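Local coordinates for protein solute carrier family 15 member 1 (Mus musculus, PDB 5A9D) that carries small peptides together with protons across the intestinal cell membrane, here represented by its extracellular domain, at residues M17-P22 against L73-P78; G57-A62 against S79-V84; Y139-T144 against T152-S157; Y165-R170 against L177-F182. All blocks are in the same frame, centred on the assembly; numbering follows the deposited sequence.

Contact 1. Residues M17-P22 against L73-P78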
loop_
_atom_site.group_PDB
_atom_site.type_symbol
_atom_site.label_atom_id
_atom_site.label_comp_id
_atom_site.label_asym_id
_atom_site.label_seq_id
_atom_site.Cartn_x
_atom_site.Cartn_y
_atom_site.Cartn_z
ATOM N N MET A 17 -12.089 -3.544 23.737
ATOM C CA MET A 17 -12.831 -3.820 22.519
ATOM C C MET A 17 -12.657 -5.252 22.145
ATOM O O MET A 17 -11.612 -5.840 22.428
ATOM C CB MET A 17 -12.398 -2.893 21.374
ATOM C CG MET A 17 -12.891 -1.488 21.575
ATOM S SD MET A 17 -12.514 -0.451 20.176
ATOM C CE MET A 17 -13.815 -1.001 19.052
ATOM N N THR A 18 -13.665 -5.806 21.490
ATOM C CA THR A 18 -13.674 -7.189 21.063
ATOM C C THR A 18 -13.869 -7.291 19.541
ATOM O O THR A 18 -14.740 -6.628 18.965
ATOM C CB THR A 18 -14.801 -7.971 21.799
ATOM O OG1 THR A 18 -14.639 -7.859 23.216
ATOM C CG2 THR A 18 -14.832 -9.421 21.410
ATOM N N VAL A 19 -13.080 -8.156 18.911
ATOM C CA VAL A 19 -13.207 -8.485 17.496
ATOM C C VAL A 19 -13.608 -9.943 17.452
ATOM O O VAL A 19 -12.882 -10.808 17.970
ATOM C CB VAL A 19 -11.902 -8.228 16.706
ATOM C CG1 VAL A 19 -12.104 -8.609 15.238
ATOM C CG2 VAL A 19 -11.489 -6.760 16.819
ATOM N N HIS A 20 -14.770 -10.207 16.866
ATOM C CA HIS A 20 -15.325 -11.549 16.748
ATOM C C HIS A 20 -15.044 -12.065 15.359
ATOM O O HIS A 20 -15.600 -11.577 14.378
ATOM C CB HIS A 20 -16.849 -11.578 17.025
ATOM C CG HIS A 20 -17.254 -10.981 18.337
ATOM N ND1 HIS A 20 -17.459 -11.774 19.451
ATOM C CD2 HIS A 20 -17.514 -9.690 18.660
ATOM C CE1 HIS A 20 -17.833 -10.947 20.415
ATOM N NE2 HIS A 20 -17.888 -9.682 19.983
ATOM N N PHE A 21 -14.136 -13.016 15.280
ATOM C CA PHE A 21 -13.759 -13.661 14.042
ATOM C C PHE A 21 -14.523 -14.980 14.039
ATOM O O PHE A 21 -14.937 -15.426 15.113
ATOM C CB PHE A 21 -12.254 -13.959 14.045
ATOM C CG PHE A 21 -11.344 -12.759 14.019
ATOM C CD1 PHE A 21 -11.063 -12.105 12.815
ATOM C CD2 PHE A 21 -10.701 -12.325 15.182
ATOM C CE1 PHE A 21 -10.168 -11.024 12.777
ATOM C CE2 PHE A 21 -9.828 -11.240 15.151
ATOM C CZ PHE A 21 -9.546 -10.611 13.941
ATOM N N PRO A 22 -14.736 -15.660 12.903
ATOM C CA PRO A 22 -15.470 -16.941 12.973
ATOM C C PRO A 22 -14.696 -17.980 13.801
ATOM O O PRO A 22 -13.509 -18.226 13.575
ATOM C CB PRO A 22 -15.663 -17.329 11.497
ATOM C CG PRO A 22 -15.468 -16.032 10.734
ATOM C CD PRO A 22 -14.380 -15.329 11.513
ATOM N N LEU A 73 -5.907 -4.511 11.736
ATOM C CA LEU A 73 -7.243 -4.036 11.971
ATOM C C LEU A 73 -7.161 -3.033 13.134
ATOM O O LEU A 73 -6.979 -3.420 14.307
ATOM C CB LEU A 73 -8.224 -5.194 12.267
ATOM C CG LEU A 73 -9.696 -4.793 12.598
ATOM C CD1 LEU A 73 -10.402 -4.097 11.405
ATOM C CD2 LEU A 73 -10.505 -6.007 13.050
ATOM N N LEU A 74 -7.243 -1.737 12.807
ATOM C CA LEU A 74 -7.227 -0.701 13.836
ATOM C C LEU A 74 -8.647 -0.614 14.362
ATOM O O LEU A 74 -9.566 -0.608 13.556
ATOM C CB LEU A 74 -6.821 0.677 13.272
ATOM C CG LEU A 74 -5.394 0.879 12.774
ATOM C CD1 LEU A 74 -5.252 2.267 12.184
ATOM C CD2 LEU A 74 -4.383 0.741 13.912
ATOM N N VAL A 75 -8.835 -0.638 15.705
ATOM C CA VAL A 75 -10.164 -0.517 16.332
ATOM C C VAL A 75 -10.130 0.604 17.393
ATOM O O VAL A 75 -9.101 0.794 18.060
ATOM C CB VAL A 75 -10.751 -1.857 16.893
ATOM C CG1 VAL A 75 -10.945 -2.898 15.779
ATOM C CG2 VAL A 75 -9.887 -2.444 18.021
ATOM N N TRP A 76 -11.230 1.347 17.540
ATOM C CA TRP A 76 -11.360 2.419 18.531
ATOM C C TRP A 76 -12.831 2.641 18.883
ATOM O O TRP A 76 -13.714 2.170 18.167
ATOM C CB TRP A 76 -10.628 3.727 18.128
ATOM C CG TRP A 76 -11.153 4.423 16.905
ATOM C CD1 TRP A 76 -11.952 5.527 16.877
ATOM C CD2 TRP A 76 -10.816 4.136 15.534
ATOM N NE1 TRP A 76 -12.151 5.934 15.581
ATOM C CE2 TRP A 76 -11.492 5.079 14.733
ATOM C CE3 TRP A 76 -10.035 3.144 14.905
ATOM C CZ2 TRP A 76 -11.439 5.052 13.336
ATOM C CZ3 TRP A 76 -9.959 3.128 13.526
ATOM C CH2 TRP A 76 -10.672 4.062 12.750
ATOM N N ASN A 77 -13.082 3.274 20.018
ATOM C CA ASN A 77 -14.431 3.544 20.521
ATOM C C ASN A 77 -15.133 4.684 19.743
ATOM O O ASN A 77 -14.466 5.679 19.429
ATOM C CB ASN A 77 -14.363 3.850 22.022
ATOM C CG ASN A 77 -13.613 5.121 22.364
ATOM O OD1 ASN A 77 -12.387 5.220 22.206
ATOM N ND2 ASN A 77 -14.342 6.130 22.840
ATOM N N PRO A 78 -16.451 4.595 19.394
ATOM C CA PRO A 78 -17.433 3.526 19.657
ATOM C C PRO A 78 -17.626 2.562 18.472
ATOM O O PRO A 78 -18.402 2.851 17.562
ATOM C CB PRO A 78 -18.718 4.322 19.927
ATOM C CG PRO A 78 -18.531 5.664 19.197
ATOM C CD PRO A 78 -17.106 5.710 18.687
#
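M17 and V19 of strand 17-21 face V75 and L73 of strand 69-76 between two sheets, with no hydrogen bond passing from one segment to the other. M17 reaches farthest. Its CG stands opposite the carbonyl carbon, and the bend at chi3 (78°) folds the methyl over the end of the opposing strand, at V75 and W76: SD rests 3.4 Å from W76 N, while CE lies 3.8 Å from V75 CB and 3.3 Å from W76 O. A flexible thioether suits this place because it can follow the relief of a backbone as well as touch a side chain. V19 and L73 meet tip to tip, V19 CG1 standing 3.8 Å from L73 CD2. The other branch of V19 runs at a slant to V75, its CG2 4.0 Å from V75 CG1. These short branched chains fill the space between two strands whose axes pass 8.2 Å apart at 138°. F21 lies farther along the same strand, its ring stacked with that of F40, and I50 of strand 49-52 packs against both M17 and V75. Such apolar packing between facing sheets is that of the beta-sandwich of an immunoglobulin-like fold. With sulfur and hydrocarbon as the side-chain groups that meet, cohesion here comes from dispersion and the exclusion of water, which is less directional than hydrogen bonding.

Contact 2. Residues G57-A62 against S79-V84; sequences GVTTVA and SQYRVV
Y81 reaches from strand 80-88 to the backbone of G57-A62, and its edges, one face and its hydroxyl each find a partner. CB leaves the main chain with CG between the backbone N and the carbonyl carbon (chi1 74°), which carries the ring toward G57-A62. At its edge CE1 meets T59 CG2 at 3.8 Å. On the other flank CE2 touches V61 CG1 at 3.6 Å, and V61 CG2 sits squarely over one face, 4.2 Å from the centroid of the Y81 ring. At the tip OH accepts the N-H of A62, 2.8 Å from A62 N and nearly straight at 164°. A phenylalanine here would probably leave the A62 N-H without its acceptor. Nearer the turn, S79 OG donates to G57 O (2.9 Å) from above the carbonyl plane, and T59 OG1 donates to a lone pair of S79 O (3.2 Å). S79 and Q80 together sit opposite the single residue W76, a G1 beta bulge. Small hydroxyl residues thus bond the turn to the edge strand, and a tyrosine joins apolar cover to a polar grip.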
loop_
_atom_site.group_PDB
_atom_site.type_symbol
_atom_site.label_atom_id
_atom_site.label_comp_id
_atom_site.label_asym_id
_atom_site.label_seq_id
_atom_site.Cartn_x
_atom_site.Cartn_y
_atom_site.Cartn_z
ATOM N N GLY A 57 -23.555 -1.151 20.732
ATOM C CA GLY A 57 -23.222 -1.075 19.316
ATOM C C GLY A 57 -22.230 -2.129 18.861
ATOM O O GLY A 57 -21.134 -2.260 19.421
ATOM N N VAL A 58 -22.648 -2.915 17.857
ATOM C CA VAL A 58 -21.873 -3.979 17.212
ATOM C C VAL A 58 -21.766 -3.598 15.733
ATOM O O VAL A 58 -22.788 -3.405 15.065
ATOM C CB VAL A 58 -22.511 -5.386 17.410
ATOM C CG1 VAL A 58 -21.646 -6.475 16.780
ATOM C CG2 VAL A 58 -22.762 -5.683 18.894
ATOM N N THR A 59 -20.537 -3.463 15.246
ATOM C CA THR A 59 -20.231 -3.062 13.874
ATOM C C THR A 59 -19.651 -4.233 13.085
ATOM O O THR A 59 -18.723 -4.894 13.560
ATOM C CB THR A 59 -19.300 -1.828 13.921
ATOM O OG1 THR A 59 -20.030 -0.733 14.468
ATOM C CG2 THR A 59 -18.703 -1.444 12.559
ATOM N N THR A 60 -20.160 -4.452 11.865
ATOM C CA THR A 60 -19.680 -5.490 10.948
ATOM C C THR A 60 -18.634 -4.871 10.011
ATOM O O THR A 60 -18.852 -3.784 9.475
ATOM C CB THR A 60 -20.859 -6.157 10.185
ATOM O OG1 THR A 60 -21.843 -6.580 11.131
ATOM C CG2 THR A 60 -20.418 -7.379 9.368
ATOM N N VAL A 61 -17.520 -5.579 9.793
ATOM C CA VAL A 61 -16.392 -5.146 8.965
ATOM C C VAL A 61 -16.625 -5.360 7.472
ATOM O O VAL A 61 -17.035 -6.447 7.070
ATOM C CB VAL A 61 -15.087 -5.826 9.456
ATOM C CG1 VAL A 61 -13.869 -5.371 8.660
ATOM C CG2 VAL A 61 -14.882 -5.559 10.935
ATOM N N ALA A 62 -16.339 -4.318 6.655
ATOM C CA ALA A 62 -16.426 -4.324 5.186
ATOM C C ALA A 62 -15.290 -5.201 4.698
ATOM O O ALA A 62 -14.134 -4.893 4.991
ATOM C CB ALA A 62 -16.258 -2.911 4.649
ATOM N N SER A 79 -16.961 1.404 18.513
ATOM C CA SER A 79 -16.997 0.347 17.483
ATOM C C SER A 79 -16.569 0.849 16.076
ATOM O O SER A 79 -17.215 0.552 15.064
ATOM C CB SER A 79 -18.347 -0.367 17.466
ATOM O OG SER A 79 -18.568 -1.013 18.712
ATOM N N GLN A 80 -15.462 1.612 16.031
ATOM C CA GLN A 80 -14.877 2.132 14.788
ATOM C C GLN A 80 -13.705 1.243 14.389
ATOM O O GLN A 80 -13.091 0.615 15.236
ATOM C CB GLN A 80 -14.372 3.574 14.978
ATOM C CG GLN A 80 -15.352 4.568 15.590
ATOM C CD GLN A 80 -16.599 4.693 14.754
ATOM O OE1 GLN A 80 -16.580 5.245 13.646
ATOM N NE2 GLN A 80 -17.683 4.133 15.231
ATOM N N TYR A 81 -13.404 1.185 13.111
ATOM C CA TYR A 81 -12.290 0.390 12.620
ATOM C C TYR A 81 -11.716 0.966 11.334
ATOM O O TYR A 81 -12.353 1.772 10.671
ATOM C CB TYR A 81 -12.691 -1.102 12.407
ATOM C CG TYR A 81 -13.564 -1.340 11.191
ATOM C CD1 TYR A 81 -14.951 -1.188 11.262
ATOM C CD2 TYR A 81 -13.002 -1.669 9.955
ATOM C CE1 TYR A 81 -15.757 -1.341 10.130
ATOM C CE2 TYR A 81 -13.796 -1.809 8.814
ATOM C CZ TYR A 81 -15.177 -1.684 8.919
ATOM O OH TYR A 81 -15.984 -1.847 7.825
ATOM N N ARG A 82 -10.515 0.510 10.987
ATOM C CA ARG A 82 -9.845 0.772 9.729
ATOM C C ARG A 82 -8.919 -0.413 9.457
ATOM O O ARG A 82 -8.152 -0.811 10.341
ATOM C CB ARG A 82 -9.035 2.075 9.735
ATOM C CG ARG A 82 -8.459 2.366 8.324
ATOM C CD ARG A 82 -7.394 3.437 8.329
ATOM N NE ARG A 82 -7.835 4.617 9.076
ATOM C CZ ARG A 82 -8.483 5.647 8.545
ATOM N NH1 ARG A 82 -8.757 5.671 7.244
ATOM N NH2 ARG A 82 -8.876 6.657 9.313
ATOM N N VAL A 83 -8.999 -0.968 8.241
ATOM C CA VAL A 83 -8.130 -2.062 7.821
ATOM C C VAL A 83 -6.930 -1.404 7.164
ATOM O O VAL A 83 -7.092 -0.642 6.235
ATOM C CB VAL A 83 -8.814 -3.093 6.889
ATOM C CG1 VAL A 83 -7.825 -4.176 6.432
ATOM C CG2 VAL A 83 -10.036 -3.719 7.560
ATOM N N VAL A 84 -5.730 -1.685 7.681
ATOM C CA VAL A 84 -4.452 -1.169 7.187
ATOM C C VAL A 84 -3.718 -2.349 6.528
ATOM O O VAL A 84 -3.618 -3.428 7.101
ATOM C CB VAL A 84 -3.638 -0.538 8.370
ATOM C CG1 VAL A 84 -2.196 -0.196 7.957
ATOM C CG2 VAL A 84 -4.348 0.705 8.905
#

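Contact 3. Residues Y139-T144 against T152-S157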
loop_
_atom_site.group_PDB
_atom_site.type_symbol
_atom_site.label_atom_id
_atom_site.label_comp_id
_atom_site.label_asym_id
_atom_site.label_seq_id
_atom_site.Cartn_x
_atom_site.Cartn_y
_atom_site.Cartn_z
ATOM N N TYR A 139 -1.596 -18.817 -16.259
ATOM C CA TYR A 139 -2.530 -18.055 -15.438
ATOM C C TYR A 139 -3.883 -17.887 -16.106
ATOM O O TYR A 139 -4.018 -18.076 -17.322
ATOM C CB TYR A 139 -1.948 -16.707 -14.969
ATOM C CG TYR A 139 -1.678 -15.684 -16.046
ATOM C CD1 TYR A 139 -0.484 -15.697 -16.767
ATOM C CD2 TYR A 139 -2.573 -14.649 -16.286
ATOM C CE1 TYR A 139 -0.206 -14.714 -17.716
ATOM C CE2 TYR A 139 -2.316 -13.679 -17.242
ATOM C CZ TYR A 139 -1.132 -13.709 -17.948
ATOM O OH TYR A 139 -0.905 -12.714 -18.844
ATOM N N THR A 140 -4.903 -17.585 -15.303
ATOM C CA THR A 140 -6.225 -17.391 -15.854
ATOM C C THR A 140 -6.723 -16.042 -15.516
ATOM O O THR A 140 -6.413 -15.523 -14.459
ATOM C CB THR A 140 -7.245 -18.456 -15.378
ATOM O OG1 THR A 140 -7.560 -18.213 -14.007
ATOM C CG2 THR A 140 -6.779 -19.886 -15.602
ATOM N N ILE A 141 -7.597 -15.520 -16.363
ATOM C CA ILE A 141 -8.240 -14.242 -16.137
ATOM C C ILE A 141 -9.733 -14.458 -16.309
ATOM O O ILE A 141 -10.167 -14.918 -17.356
ATOM C CB ILE A 141 -7.715 -13.112 -17.064
ATOM C CG1 ILE A 141 -6.241 -12.772 -16.779
ATOM C CG2 ILE A 141 -8.601 -11.850 -16.909
ATOM C CD1 ILE A 141 -5.561 -12.039 -17.944
ATOM N N ASN A 142 -10.505 -14.131 -15.284
ATOM C CA ASN A 142 -11.962 -14.246 -15.315
ATOM C C ASN A 142 -12.590 -12.889 -15.030
ATOM O O ASN A 142 -12.163 -12.172 -14.119
ATOM C CB ASN A 142 -12.459 -15.358 -14.387
ATOM C CG ASN A 142 -12.146 -16.736 -14.944
ATOM O OD1 ASN A 142 -12.942 -17.325 -15.677
ATOM N ND2 ASN A 142 -10.955 -17.264 -14.666
ATOM N N THR A 143 -13.516 -12.493 -15.902
ATOM C CA THR A 143 -14.213 -11.209 -15.875
ATOM C C THR A 143 -15.552 -11.309 -16.612
ATOM O O THR A 143 -15.716 -12.170 -17.486
ATOM C CB THR A 143 -13.308 -10.090 -16.461
ATOM O OG1 THR A 143 -13.940 -8.817 -16.321
ATOM C CG2 THR A 143 -12.889 -10.336 -17.923
ATOM N N THR A 144 -16.509 -10.419 -16.252
ATOM C CA THR A 144 -17.823 -10.309 -16.901
ATOM C C THR A 144 -17.721 -9.345 -18.120
ATOM O O THR A 144 -18.662 -9.251 -18.914
ATOM C CB THR A 144 -18.895 -9.832 -15.889
ATOM O OG1 THR A 144 -18.519 -8.553 -15.352
ATOM C CG2 THR A 144 -19.158 -10.840 -14.765
ATOM N N THR A 152 -9.643 -17.725 -21.585
ATOM C CA THR A 152 -9.322 -17.272 -20.218
ATOM C C THR A 152 -7.951 -17.765 -19.735
ATOM O O THR A 152 -7.528 -17.410 -18.635
ATOM C CB THR A 152 -10.425 -17.673 -19.212
ATOM O OG1 THR A 152 -10.571 -19.089 -19.188
ATOM C CG2 THR A 152 -11.763 -16.995 -19.487
ATOM N N ASP A 153 -7.271 -18.581 -20.549
ATOM C CA ASP A 153 -5.971 -19.164 -20.199
ATOM C C ASP A 153 -4.845 -18.424 -20.863
ATOM O O ASP A 153 -4.915 -18.140 -22.055
ATOM C CB ASP A 153 -5.925 -20.656 -20.566
ATOM C CG ASP A 153 -7.022 -21.472 -19.896
ATOM O OD1 ASP A 153 -7.117 -21.431 -18.651
ATOM O OD2 ASP A 153 -7.777 -22.161 -20.621
ATOM N N PHE A 154 -3.829 -18.063 -20.089
ATOM C CA PHE A 154 -2.701 -17.286 -20.583
ATOM C C PHE A 154 -1.422 -17.845 -20.037
ATOM O O PHE A 154 -1.450 -18.666 -19.130
ATOM C CB PHE A 154 -2.851 -15.798 -20.176
ATOM C CG PHE A 154 -4.084 -15.126 -20.727
ATOM C CD1 PHE A 154 -5.284 -15.169 -20.034
ATOM C CD2 PHE A 154 -4.049 -14.474 -21.959
ATOM C CE1 PHE A 154 -6.433 -14.578 -20.565
ATOM C CE2 PHE A 154 -5.199 -13.889 -22.485
ATOM C CZ PHE A 154 -6.380 -13.936 -21.778
ATOM N N LYS A 155 -0.301 -17.396 -20.586
ATOM C CA LYS A 155 1.022 -17.824 -20.157
ATOM C C LYS A 155 1.917 -16.599 -20.036
ATOM O O LYS A 155 1.929 -15.743 -20.921
ATOM C CB LYS A 155 1.637 -18.833 -21.159
ATOM C CG LYS A 155 1.140 -20.258 -20.976
ATOM C CD LYS A 155 1.870 -21.251 -21.893
ATOM C CE LYS A 155 1.272 -21.370 -23.273
ATOM N NZ LYS A 155 2.062 -22.291 -24.143
ATOM N N SER A 156 2.684 -16.533 -18.948
ATOM C CA SER A 156 3.645 -15.457 -18.753
ATOM C C SER A 156 4.839 -15.767 -19.637
ATOM O O SER A 156 4.981 -16.911 -20.088
ATOM C CB SER A 156 4.075 -15.389 -17.292
ATOM O OG SER A 156 5.082 -16.340 -16.986
ATOM N N SER A 157 5.716 -14.777 -19.884
ATOM C CA SER A 157 6.920 -15.072 -20.637
ATOM C C SER A 157 7.922 -15.812 -19.705
ATOM O O SER A 157 7.612 -16.065 -18.528
ATOM C CB SER A 157 7.524 -13.797 -21.212
ATOM O OG SER A 157 7.945 -12.925 -20.179
HETATM O O HOH W 1 1.253 -12.990 -20.456
#
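The rings of Y139 and F154 are turned only 25° from each other but strongly offset, with little of one above the other. What covers a face of Y139 is instead F154 CB, 3.7 Å from the ring centroid. At the edge of the Y139 ring, in its plane, are S156 N and a water that joins Y139 OH (2.7 Å) to K155 O. The F154 ring is met by I141, whose CD1 comes 3.8 Å from F154 CE1, the two side chains crossing at about a right angle. Y139 owes its place to chi1 of 66°, with CG between the backbone N and the carbonyl carbon, which lays the ring over its cross-strand neighbour. An alanine at Y139 would be likely to uncover F154 CB and leave the water without its phenolic partner. Behind these side chains, Y139 and F154 exchange both backbone bonds, and I141 N donates to T152 O at 3.0 Å. T140 and D153 form the next, non-hydrogen-bonded pair on the opposite face. This is an antiparallel beta hairpin at the margin of a four-stranded sheet, its aromatic face turned to strand 177-184 as in the core of an immunoglobulin-like sandwich.

Contact 4. Residues Y165-R170 against L177-F182; sequences YTYVIR and LEVKEF
R170 and E178 end a run of paired residues in which six backbone hydrogen bonds join the two strands, two for each of the pairs T166-F182, V168-K180 and R170-E178. E178 OE1 sits over the guanidinium face, 3.4 Å from R170 NE, a salt bridge by charge, since none of the guanidinium hydrogens is directed at it. A water at the guanidinium edge accepts a hydrogen bond from K180 NZ and a weak one from R170 NH2; the K180 ammonium also bonds M31 O of the second subunit. Among the flat groups, the E181 carboxylate, its OE1 hydrogen-bonded to S157 OG, stacks on the Y167 ring (planes 14° apart), with E181 CG 3.8 Å from the Y167 centroid. Apolar contacts include V168 CG2 with F182 CE2 (3.6 Å) and Y167 CB with V179 CG1 (3.7 Å). Beta-branched V168, I169 and V179 suit extended strands. The hairpin forms one side of a mixed sheet: strand 97-103 pairs with 164-171, strand 138-142 packs on the face bearing I169 and V179, and the second subunit approaches the face of V168 and F182.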
loop_
_atom_site.group_PDB
_atom_site.type_symbol
_atom_site.label_atom_id
_atom_site.label_comp_id
_atom_site.label_asym_id
_atom_site.label_seq_id
_atom_site.Cartn_x
_atom_site.Cartn_y
_atom_site.Cartn_z
ATOM N N TYR A 165 7.451 -7.368 -13.000
ATOM C CA TYR A 165 6.679 -7.114 -14.213
ATOM C C TYR A 165 5.285 -6.635 -13.884
ATOM O O TYR A 165 4.727 -6.994 -12.850
ATOM C CB TYR A 165 6.572 -8.382 -15.092
ATOM C CG TYR A 165 7.897 -9.023 -15.450
ATOM C CD1 TYR A 165 8.609 -8.615 -16.573
ATOM C CD2 TYR A 165 8.436 -10.039 -14.667
ATOM C CE1 TYR A 165 9.837 -9.187 -16.894
ATOM C CE2 TYR A 165 9.648 -10.635 -14.991
ATOM C CZ TYR A 165 10.348 -10.198 -16.101
ATOM O OH TYR A 165 11.547 -10.789 -16.405
ATOM N N THR A 166 4.720 -5.844 -14.804
ATOM C CA THR A 166 3.360 -5.334 -14.763
ATOM C C THR A 166 2.697 -5.908 -16.001
ATOM O O THR A 166 3.172 -5.718 -17.118
ATOM C CB THR A 166 3.335 -3.810 -14.761
ATOM O OG1 THR A 166 3.901 -3.341 -13.556
ATOM C CG2 THR A 166 1.926 -3.255 -14.834
ATOM N N TYR A 167 1.643 -6.646 -15.784
ATOM C CA TYR A 167 0.871 -7.252 -16.868
ATOM C C TYR A 167 -0.390 -6.419 -17.043
ATOM O O TYR A 167 -1.168 -6.280 -16.097
ATOM C CB TYR A 167 0.585 -8.723 -16.491
ATOM C CG TYR A 167 1.763 -9.661 -16.695
ATOM C CD1 TYR A 167 3.076 -9.213 -16.564
ATOM C CD2 TYR A 167 1.568 -10.981 -17.087
ATOM C CE1 TYR A 167 4.164 -10.056 -16.826
ATOM C CE2 TYR A 167 2.649 -11.829 -17.355
ATOM C CZ TYR A 167 3.942 -11.367 -17.208
ATOM O OH TYR A 167 5.000 -12.214 -17.452
ATOM N N VAL A 168 -0.512 -5.732 -18.188
ATOM C CA VAL A 168 -1.660 -4.845 -18.453
ATOM C C VAL A 168 -2.708 -5.628 -19.227
ATOM O O VAL A 168 -2.438 -6.090 -20.320
ATOM C CB VAL A 168 -1.238 -3.524 -19.179
ATOM C CG1 VAL A 168 -2.457 -2.702 -19.589
ATOM C CG2 VAL A 168 -0.298 -2.684 -18.314
ATOM N N ILE A 169 -3.909 -5.750 -18.661
ATOM C CA ILE A 169 -5.025 -6.474 -19.253
ATOM C C ILE A 169 -5.865 -5.500 -20.043
ATOM O O ILE A 169 -6.346 -4.529 -19.463
ATOM C CB ILE A 169 -5.853 -7.142 -18.117
ATOM C CG1 ILE A 169 -4.946 -8.088 -17.262
ATOM C CG2 ILE A 169 -7.124 -7.855 -18.704
ATOM C CD1 ILE A 169 -5.637 -8.517 -15.859
ATOM N N ARG A 170 -6.105 -5.777 -21.338
ATOM C CA ARG A 170 -6.956 -4.917 -22.179
ATOM C C ARG A 170 -7.822 -5.727 -23.117
ATOM O O ARG A 170 -7.589 -6.934 -23.277
ATOM C CB ARG A 170 -6.092 -3.949 -23.000
ATOM C CG ARG A 170 -5.069 -4.632 -23.913
ATOM C CD ARG A 170 -4.674 -3.706 -25.041
ATOM N NE ARG A 170 -3.295 -3.927 -25.463
ATOM C CZ ARG A 170 -2.790 -3.499 -26.615
ATOM N NH1 ARG A 170 -3.559 -2.852 -27.487
ATOM N NH2 ARG A 170 -1.516 -3.720 -26.911
ATOM N N LEU A 177 -9.814 -10.963 -24.534
ATOM C CA LEU A 177 -8.733 -10.460 -23.690
ATOM C C LEU A 177 -7.374 -10.627 -24.279
ATOM O O LEU A 177 -7.100 -11.606 -24.964
ATOM C CB LEU A 177 -8.741 -11.099 -22.287
ATOM C CG LEU A 177 -9.895 -10.753 -21.387
ATOM C CD1 LEU A 177 -9.702 -11.373 -20.076
ATOM C CD2 LEU A 177 -10.037 -9.269 -21.216
ATOM N N GLU A 178 -6.490 -9.698 -23.921
ATOM C CA GLU A 178 -5.102 -9.627 -24.354
ATOM C C GLU A 178 -4.316 -9.069 -23.156
ATOM O O GLU A 178 -4.828 -8.228 -22.415
ATOM C CB GLU A 178 -5.050 -8.636 -25.526
ATOM C CG GLU A 178 -3.736 -8.511 -26.228
ATOM C CD GLU A 178 -3.921 -7.816 -27.554
ATOM O OE1 GLU A 178 -3.984 -6.568 -27.561
ATOM O OE2 GLU A 178 -4.051 -8.523 -28.579
ATOM N N VAL A 179 -3.066 -9.493 -23.003
ATOM C CA VAL A 179 -2.192 -9.031 -21.944
ATOM C C VAL A 179 -0.867 -8.495 -22.521
ATOM O O VAL A 179 -0.191 -9.202 -23.259
ATOM C CB VAL A 179 -1.966 -10.135 -20.863
ATOM C CG1 VAL A 179 -1.131 -9.596 -19.702
ATOM C CG2 VAL A 179 -3.294 -10.692 -20.341
ATOM N N LYS A 180 -0.483 -7.264 -22.141
ATOM C CA LYS A 180 0.798 -6.682 -22.527
ATOM C C LYS A 180 1.718 -6.677 -21.302
ATOM O O LYS A 180 1.334 -6.197 -20.239
ATOM C CB LYS A 180 0.631 -5.268 -23.128
ATOM C CG LYS A 180 1.954 -4.742 -23.712
ATOM C CD LYS A 180 1.762 -3.725 -24.828
ATOM C CE LYS A 180 3.078 -3.185 -25.330
ATOM N NZ LYS A 180 2.860 -2.105 -26.315
ATOM N N GLU A 181 2.919 -7.206 -21.445
ATOM C CA GLU A 181 3.883 -7.297 -20.338
ATOM C C GLU A 181 4.873 -6.139 -20.346
ATOM O O GLU A 181 5.430 -5.801 -21.385
ATOM C CB GLU A 181 4.687 -8.615 -20.428
ATOM C CG GLU A 181 3.819 -9.848 -20.515
ATOM C CD GLU A 181 4.578 -11.150 -20.582
ATOM O OE1 GLU A 181 5.800 -11.138 -20.310
ATOM O OE2 GLU A 181 3.952 -12.177 -20.932
ATOM N N PHE A 182 5.147 -5.591 -19.172
ATOM C CA PHE A 182 6.116 -4.503 -19.037
ATOM C C PHE A 182 7.086 -4.893 -17.950
ATOM O O PHE A 182 6.669 -5.380 -16.901
ATOM C CB PHE A 182 5.398 -3.188 -18.646
ATOM C CG PHE A 182 4.484 -2.652 -19.719
ATOM C CD1 PHE A 182 4.971 -1.811 -20.712
ATOM C CD2 PHE A 182 3.136 -2.989 -19.740
ATOM C CE1 PHE A 182 4.128 -1.336 -21.718
ATOM C CE2 PHE A 182 2.300 -2.524 -20.764
ATOM C CZ PHE A 182 2.800 -1.697 -21.745
HETATM O O HOH W 2 1.057 -3.221 -28.491
#

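In the fold
Along the chain, contacts 1 and 2 alternate their segments, and contacts 3 and 4 follow in series. Contacts 1 and 2 have centres about 6 Å apart and share the neighbouring strands 69-76 and 80-88, joined by a probable hydrogen bond from L74 N to R82 O; contacts 3 and 4 have centres about 10 Å apart, and S157 OG probably bonds E181 OE1. The two groups lie on opposite sides of the chain's centre, with centres of contacts 1 and 4 about 39 Å apart. Each half holds two four-stranded sheets in the same strand order, consistent with two immunoglobulin-like modules in tandem. Contacts 1, 2 and 4 also touch the second subunit, so both modules take part in the assembly.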